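Local coordinates for uncharacterized protein (Slackia heliotrinireducens DSM 20476, PDB 4S1P) that is a putative SGNH hydrolase of the GDSL-like lipase/acylhydrolase family, probably an esterase, whose substrate is not known, at residues A[5-10]-A[30-35]; A[24-29]-A[176-181]; A[66-71]-A[100-105]. All blocks are in the same frame, centred on the assembly; numbering follows the deposited sequence. Where two conformers were deposited one is given.

In the fold
All three contacts belong to one alpha/beta fold with a parallel sheet in strand order 2-1-3-4-5. Contacts 1 and 3 are neighbouring joints of that sheet, with centres about 10 Å apart. Strand 4-10 meets strand 66-69 between them, and Leu9 N lies 2.8 Å from Val68 O. Contact 2 packs two helices over one sheet face, its centre about 12 Å from contact 1 and 13 Å from contact 3. Ile6 CD1 touches Leu27 CD1 at 3.6 Å, and Leu180 CD2 reaches Val68 CG1 at 3.9 Å. The C-terminal strand ends point to the probable Ser12-His167-Asp164 triad. An unidentified ligand lies about 5 Å from the Gln70 side chain and 8 Å from that of Ala35.

Contact 1 (A[5-10]-A[30-35])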
# COMPACT_ATOMS: atom_id res chain seq x y z
N ARG A 5 -1.57 15.10 8.53
CA ARG A 5 -0.75 14.03 9.10
C ARG A 5 -1.20 12.70 8.51
O ARG A 5 -2.38 12.34 8.56
CB ARG A 5 -0.82 14.00 10.63
CG ARG A 5 -0.46 15.36 11.26
CD ARG A 5 -0.27 15.25 12.79
NE ARG A 5 1.03 14.64 13.10
CZ ARG A 5 1.22 13.43 13.65
NH1 ARG A 5 2.46 13.01 13.81
NH2 ARG A 5 0.22 12.66 14.04
N ILE A 6 -0.22 11.95 8.03
CA ILE A 6 -0.46 10.69 7.30
C ILE A 6 0.38 9.59 7.95
O ILE A 6 1.58 9.75 8.14
CB ILE A 6 -0.05 10.81 5.81
CG1 ILE A 6 -0.81 11.95 5.13
CG2 ILE A 6 -0.27 9.49 5.08
CD1 ILE A 6 -0.24 12.32 3.77
N LEU A 7 -0.26 8.48 8.31
CA LEU A 7 0.42 7.28 8.81
C LEU A 7 0.41 6.25 7.70
O LEU A 7 -0.65 5.94 7.17
CB LEU A 7 -0.32 6.73 10.02
CG LEU A 7 0.23 5.45 10.63
CD1 LEU A 7 1.67 5.60 11.10
CD2 LEU A 7 -0.71 5.01 11.77
N MSE A 8 1.58 5.74 7.34
CA MSE A 8 1.69 4.75 6.28
C MSE A 8 2.17 3.43 6.84
O MSE A 8 3.13 3.38 7.62
CB MSE A 8 2.72 5.19 5.23
CG MSE A 8 2.40 6.58 4.68
SE MSE A 8 3.59 6.98 3.15
CE MSE A 8 2.61 6.01 1.77
N LEU A 9 1.45 2.38 6.50
CA LEU A 9 1.78 1.04 6.91
C LEU A 9 2.16 0.24 5.67
O LEU A 9 1.38 0.18 4.71
CB LEU A 9 0.54 0.39 7.57
CG LEU A 9 -0.27 1.25 8.55
CD1 LEU A 9 -1.49 0.45 9.06
CD2 LEU A 9 0.61 1.77 9.67
N GLY A 10 3.34 -0.36 5.66
CA GLY A 10 3.78 -1.06 4.44
C GLY A 10 5.13 -1.72 4.54
O GLY A 10 5.60 -2.04 5.64
N GLU A 30 2.94 15.91 7.27
CA GLU A 30 3.78 15.12 8.15
C GLU A 30 3.46 13.65 7.85
O GLU A 30 2.30 13.24 7.93
CB GLU A 30 3.52 15.41 9.61
CG GLU A 30 4.39 14.58 10.55
CD GLU A 30 4.17 14.88 12.02
OE1 GLU A 30 3.37 15.79 12.35
OE2 GLU A 30 4.78 14.18 12.86
N VAL A 31 4.48 12.88 7.49
CA VAL A 31 4.30 11.46 7.13
C VAL A 31 5.11 10.59 8.09
O VAL A 31 6.31 10.77 8.26
CB VAL A 31 4.72 11.20 5.67
CG1 VAL A 31 4.62 9.72 5.32
CG2 VAL A 31 3.83 12.01 4.75
N ARG A 32 4.40 9.68 8.75
CA ARG A 32 4.98 8.69 9.64
C ARG A 32 4.85 7.33 8.96
O ARG A 32 3.79 7.02 8.42
CB ARG A 32 4.20 8.65 10.95
CG ARG A 32 4.71 7.66 11.99
CD ARG A 32 6.02 8.05 12.66
NE ARG A 32 5.90 9.37 13.26
CZ ARG A 32 5.14 9.66 14.32
NH1 ARG A 32 4.57 8.70 15.04
NH2 ARG A 32 4.99 10.92 14.69
N VAL A 33 5.93 6.55 8.97
CA VAL A 33 5.94 5.24 8.28
C VAL A 33 6.24 4.11 9.26
O VAL A 33 7.20 4.20 10.04
CB VAL A 33 7.03 5.23 7.20
CG1 VAL A 33 7.05 3.90 6.46
CG2 VAL A 33 6.78 6.38 6.23
N HIS A 34 5.37 3.10 9.27
CA HIS A 34 5.58 1.86 9.99
C HIS A 34 5.77 0.79 8.94
O HIS A 34 4.78 0.30 8.36
CB HIS A 34 4.36 1.55 10.87
CG HIS A 34 4.15 2.52 11.98
ND1 HIS A 34 3.00 2.51 12.76
CD2 HIS A 34 4.88 3.57 12.41
CE1 HIS A 34 3.07 3.50 13.64
NE2 HIS A 34 4.19 4.17 13.44
N ALA A 35 7.03 0.46 8.66
CA ALA A 35 7.34 -0.45 7.58
C ALA A 35 8.54 -1.30 7.97
O ALA A 35 9.34 -0.93 8.84
CB ALA A 35 7.65 0.31 6.32
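Arg5 and Glu30 sit side by side where strand 4-10 pairs in parallel with the edge strand 29-35 of the SGNH-type sheet. Arg5 starts out beside its own backbone N and bends at chi3 (76°), turning the guanidinium along Glu30. CB stays near Glu30 O. CG and CD pass Glu30 OE1, with Arg5 CD at 3.7 Å. In one of two Glu30 conformers, Arg5 NE bonds Glu30 OE1 at 2.7 Å, and Arg5 NH1 bonds Glu30 OE2 at 2.8 Å, a side-on salt bridge. Both oxygens lie near the guanidinium plane but are met from above the carboxylate, the two planes being 74° apart. Arg32 NH2 sits 3.4 Å from Arg5 NH1, with no bond between the two donors. Glu62 bridges both arginines, and Arg32 has only a long salt bridge to Glu30. With an alanine in place of Arg5, the Glu30 carboxylate is likely to lose its two-nitrogen partner, and Glu62 one of its arginines. Five backbone bonds run up the ladder. On the face of Ile6 and Val31, Met8 SE meets Val31 CG1. His34 bonds Thr55 through ND1. Its ring carries Leu7 CD1 over the centre of one face, a CH-pi contact 3.7 Å from the centroid.

Contact 2 (A[24-29]-A[176-181]); sequences AELLTA and AALVLA
Leu26 and Leu27, of helix 19-27, meet Ala177, Leu178 and Ala181 of helix 170-184. The contact is apolar, with no hydrogen bond between the two segments. Leucine-to-alanine contacts come first. Leu26 CD1 touches both Ala177 CB (4.0 Å) and Ala181 CB (4.1 Å), which lie one helical turn apart. Leu27 lays CG and both methyls against Ala181, with CD2 at 4.0 Å from Ala181 CB. The small alanines let the backbones come close, and the CA atoms of Leu27 and Ala181 are 6.4 Å apart. The leucine-to-leucine contact lies at the outer side. Leu26 and Leu178 cross at about a right angle, and Leu26 CD1 touches Leu178 CD2 at 3.9 Å. Leu26 keeps CG anti to its carbonyl carbon (chi1 -73°), which carries the branch out to the other helix. Methyl-to-carbonyl contacts complete the set. Leu26 CD1 rests 3.8 Å from Ala177 O, and Leu27 CD2 lies 3.6 Å from Ala181 O. Leu27 also touches Met4 and Ile6 of strand 4-10. The contact therefore joins an early helix to the C-terminal one on the same sheet face, as in the layered alpha/beta/alpha fold of SGNH hydrolases.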
# COMPACT_ATOMS: atom_id res chain seq x y z
N ALA A 24 5.16 13.46 1.31
CA ALA A 24 5.13 14.51 2.31
C ALA A 24 5.32 15.89 1.66
O ALA A 24 4.64 16.86 2.01
CB ALA A 24 6.21 14.30 3.33
N GLU A 25 6.26 15.97 0.72
CA GLU A 25 6.51 17.27 0.10
C GLU A 25 5.39 17.65 -0.87
O GLU A 25 5.01 18.82 -0.96
CB GLU A 25 7.89 17.24 -0.58
CG GLU A 25 8.53 18.59 -0.71
CD GLU A 25 10.02 18.52 -1.05
OE1 GLU A 25 10.86 18.50 -0.09
OE2 GLU A 25 10.31 18.47 -2.27
N LEU A 26 4.82 16.67 -1.59
CA LEU A 26 3.68 16.91 -2.47
C LEU A 26 2.46 17.47 -1.73
O LEU A 26 1.75 18.33 -2.26
CB LEU A 26 3.26 15.66 -3.22
CG LEU A 26 4.18 15.19 -4.33
CD1 LEU A 26 3.82 13.79 -4.78
CD2 LEU A 26 4.10 16.11 -5.54
N LEU A 27 2.22 16.96 -0.52
CA LEU A 27 1.02 17.31 0.22
C LEU A 27 1.27 18.33 1.35
O LEU A 27 0.34 18.68 2.08
CB LEU A 27 0.41 16.03 0.80
CG LEU A 27 -0.24 15.09 -0.19
CD1 LEU A 27 -0.67 13.80 0.50
CD2 LEU A 27 -1.46 15.70 -0.91
N THR A 28 2.50 18.79 1.51
CA THR A 28 2.94 19.56 2.68
C THR A 28 2.43 18.91 3.97
O THR A 28 1.82 19.53 4.80
CB THR A 28 2.51 21.04 2.59
OG1 THR A 28 2.79 21.53 1.27
CG2 THR A 28 3.24 21.88 3.62
N ALA A 29 2.69 17.62 4.06
CA ALA A 29 2.21 16.79 5.14
C ALA A 29 3.31 16.20 6.00
O ALA A 29 4.47 16.06 5.57
CB ALA A 29 1.38 15.63 4.57
N ALA A 176 3.67 6.35 -7.82
CA ALA A 176 2.87 5.99 -6.63
C ALA A 176 2.60 7.19 -5.73
O ALA A 176 1.50 7.37 -5.26
CB ALA A 176 3.58 4.93 -5.87
N ALA A 177 3.62 8.01 -5.50
CA ALA A 177 3.45 9.21 -4.70
C ALA A 177 2.42 10.14 -5.31
O ALA A 177 1.61 10.72 -4.60
CB ALA A 177 4.77 9.94 -4.51
N LEU A 178 2.47 10.32 -6.62
CA LEU A 178 1.52 11.22 -7.30
C LEU A 178 0.09 10.69 -7.20
O LEU A 178 -0.86 11.44 -6.95
CB LEU A 178 1.91 11.44 -8.76
CG LEU A 178 3.17 12.27 -8.99
CD1 LEU A 178 3.57 12.08 -10.44
CD2 LEU A 178 2.97 13.73 -8.62
N VAL A 179 -0.07 9.38 -7.35
CA VAL A 179 -1.39 8.78 -7.22
C VAL A 179 -1.94 8.92 -5.78
O VAL A 179 -3.09 9.26 -5.55
CB VAL A 179 -1.34 7.30 -7.67
CG1 VAL A 179 -2.66 6.61 -7.41
CG2 VAL A 179 -1.00 7.17 -9.16
N LEU A 180 -1.09 8.62 -4.81
CA LEU A 180 -1.47 8.75 -3.42
C LEU A 180 -1.81 10.21 -3.09
O LEU A 180 -2.80 10.47 -2.41
CB LEU A 180 -0.38 8.22 -2.48
CG LEU A 180 -0.27 6.70 -2.41
CD1 LEU A 180 1.13 6.27 -1.98
CD2 LEU A 180 -1.33 6.13 -1.49
N ALA A 181 -1.01 11.15 -3.58
CA ALA A 181 -1.27 12.57 -3.34
C ALA A 181 -2.61 13.00 -3.94
O ALA A 181 -3.36 13.76 -3.34
CB ALA A 181 -0.13 13.40 -3.90

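Contact 3 (A[66-71]-A[100-105]); sequences FVVMQE and QPVIYG
Strands 66-69 and 100-105 run parallel, their short axes 25° apart, and pair Phe66 with Gln100 through Met69 with Ile103. Four backbone bonds hold them. Val67 N and Met69 N donate to Gln100 O and Val102 O, while Val102 N and Tyr104 N donate to Val67 O and Met69 O. The bond from Val67 N to Gln100 O is the longest of them, at 3.1 Å. Phe66 has Gln100 O at its ring edge, and its CD1 touches Val102 CG2 at 3.7 Å. Val68 and Val102 lie side by side. Val68 CG1 also meets Tyr104 CB at 3.8 Å. Leu180 and Met184 of helix 170-184 pack on Val68 on the face that carries Phe66, Val68 and Val102. On the face of Val67, Met69 and Ile103, the Met69 chain bends at chi3 (-64°) and brings Met69 CE to 3.5 Å from Val102 O. Met69 CE also touches Pro101 CB and Ile103 CG1, each at 3.8 Å. Further along, Gln70 runs alongside Tyr104, with CB and CG both 3.6 Å from ring atom CD2. The Gln70 amide is fixed at both ends: OE1 bonds Thr14, and NE2 bonds Asn11 and Glu71 O. The Tyr104 hydroxyl bonds Leu13 O. A water accepts from Glu71 N and donates to Tyr104 O, bridging the two segments. These links tie the two segments to residues 11-14, next to the probable catalytic Ser12. Such a site at the C-terminal edge of a parallel sheet is characteristic of the SGNH hydrolase fold.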
# COMPACT_ATOMS: atom_id res chain seq x y z
N PHE A 66 -5.11 10.60 7.57
CA PHE A 66 -5.18 9.42 6.74
C PHE A 66 -4.30 8.33 7.29
O PHE A 66 -3.26 8.60 7.86
CB PHE A 66 -4.69 9.74 5.32
CG PHE A 66 -5.53 10.76 4.59
CD1 PHE A 66 -6.73 10.40 4.01
CD2 PHE A 66 -5.12 12.07 4.51
CE1 PHE A 66 -7.52 11.32 3.33
CE2 PHE A 66 -5.88 12.99 3.82
CZ PHE A 66 -7.10 12.63 3.25
N VAL A 67 -4.73 7.08 7.07
CA VAL A 67 -3.92 5.91 7.33
C VAL A 67 -3.82 5.13 6.02
O VAL A 67 -4.84 4.70 5.48
CB VAL A 67 -4.48 5.01 8.42
CG1 VAL A 67 -3.61 3.77 8.60
CG2 VAL A 67 -4.60 5.78 9.74
N VAL A 68 -2.60 5.04 5.48
CA VAL A 68 -2.38 4.37 4.17
C VAL A 68 -1.94 2.93 4.45
O VAL A 68 -1.04 2.70 5.25
CB VAL A 68 -1.31 5.08 3.36
CG1 VAL A 68 -1.07 4.39 2.03
CG2 VAL A 68 -1.71 6.53 3.14
N MSE A 69 -2.56 1.97 3.75
CA MSE A 69 -2.33 0.58 3.99
C MSE A 69 -1.80 -0.09 2.74
O MSE A 69 -2.48 -0.09 1.71
CB MSE A 69 -3.62 -0.13 4.40
CG MSE A 69 -4.26 0.52 5.64
SE MSE A 69 -6.11 -0.02 5.93
CE MSE A 69 -6.81 0.79 4.27
N GLN A 70 -0.59 -0.67 2.83
CA GLN A 70 0.02 -1.37 1.71
C GLN A 70 0.39 -2.80 2.11
O GLN A 70 1.18 -2.99 3.02
CB GLN A 70 1.28 -0.62 1.24
CG GLN A 70 2.02 -1.28 0.08
CD GLN A 70 3.38 -1.82 0.48
OE1 GLN A 70 4.20 -1.10 1.05
NE2 GLN A 70 3.62 -3.08 0.18
N GLU A 71 -0.18 -3.77 1.39
CA GLU A 71 0.06 -5.16 1.65
C GLU A 71 1.29 -5.67 0.90
O GLU A 71 1.68 -5.15 -0.14
CB GLU A 71 -1.16 -5.98 1.20
CG GLU A 71 -1.11 -7.50 1.42
CD GLU A 71 -0.99 -7.88 2.89
OE1 GLU A 71 0.08 -7.62 3.51
OE2 GLU A 71 -1.98 -8.43 3.45
N GLN A 100 -9.15 8.82 7.84
CA GLN A 100 -9.65 8.19 6.64
C GLN A 100 -8.67 7.10 6.14
O GLN A 100 -7.52 7.41 5.85
CB GLN A 100 -9.84 9.23 5.54
CG GLN A 100 -10.21 8.63 4.20
CD GLN A 100 -11.56 7.93 4.17
OE1 GLN A 100 -12.59 8.55 4.48
NE2 GLN A 100 -11.58 6.66 3.76
N PRO A 101 -9.11 5.85 6.07
CA PRO A 101 -8.23 4.81 5.53
C PRO A 101 -8.07 4.94 4.01
O PRO A 101 -9.00 5.33 3.30
CB PRO A 101 -8.92 3.51 5.92
CG PRO A 101 -10.34 3.86 6.18
CD PRO A 101 -10.37 5.30 6.61
N VAL A 102 -6.86 4.60 3.55
CA VAL A 102 -6.49 4.68 2.14
C VAL A 102 -5.78 3.38 1.77
O VAL A 102 -4.84 3.01 2.45
CB VAL A 102 -5.55 5.88 1.87
CG1 VAL A 102 -5.08 5.92 0.43
CG2 VAL A 102 -6.25 7.19 2.23
N ILE A 103 -6.23 2.73 0.70
CA ILE A 103 -5.54 1.57 0.21
C ILE A 103 -4.48 2.03 -0.81
O ILE A 103 -4.82 2.69 -1.79
CB ILE A 103 -6.51 0.58 -0.47
CG1 ILE A 103 -7.44 -0.04 0.58
CG2 ILE A 103 -5.76 -0.47 -1.28
CD1 ILE A 103 -8.67 -0.64 -0.02
N TYR A 104 -3.23 1.65 -0.58
CA TYR A 104 -2.15 1.85 -1.57
C TYR A 104 -2.27 0.61 -2.47
O TYR A 104 -1.76 -0.47 -2.14
CB TYR A 104 -0.83 1.99 -0.85
CG TYR A 104 0.45 2.04 -1.70
CD1 TYR A 104 0.46 2.01 -3.10
CD2 TYR A 104 1.66 2.14 -1.06
CE1 TYR A 104 1.67 1.99 -3.81
CE2 TYR A 104 2.86 2.12 -1.74
CZ TYR A 104 2.87 2.06 -3.12
OH TYR A 104 4.06 2.01 -3.80
N GLY A 105 -3.01 0.76 -3.57
CA GLY A 105 -3.21 -0.35 -4.49
C GLY A 105 -1.91 -0.50 -5.29
O GLY A 105 -1.46 0.44 -5.93
O HOH W 1 -1.60 -2.94 -0.99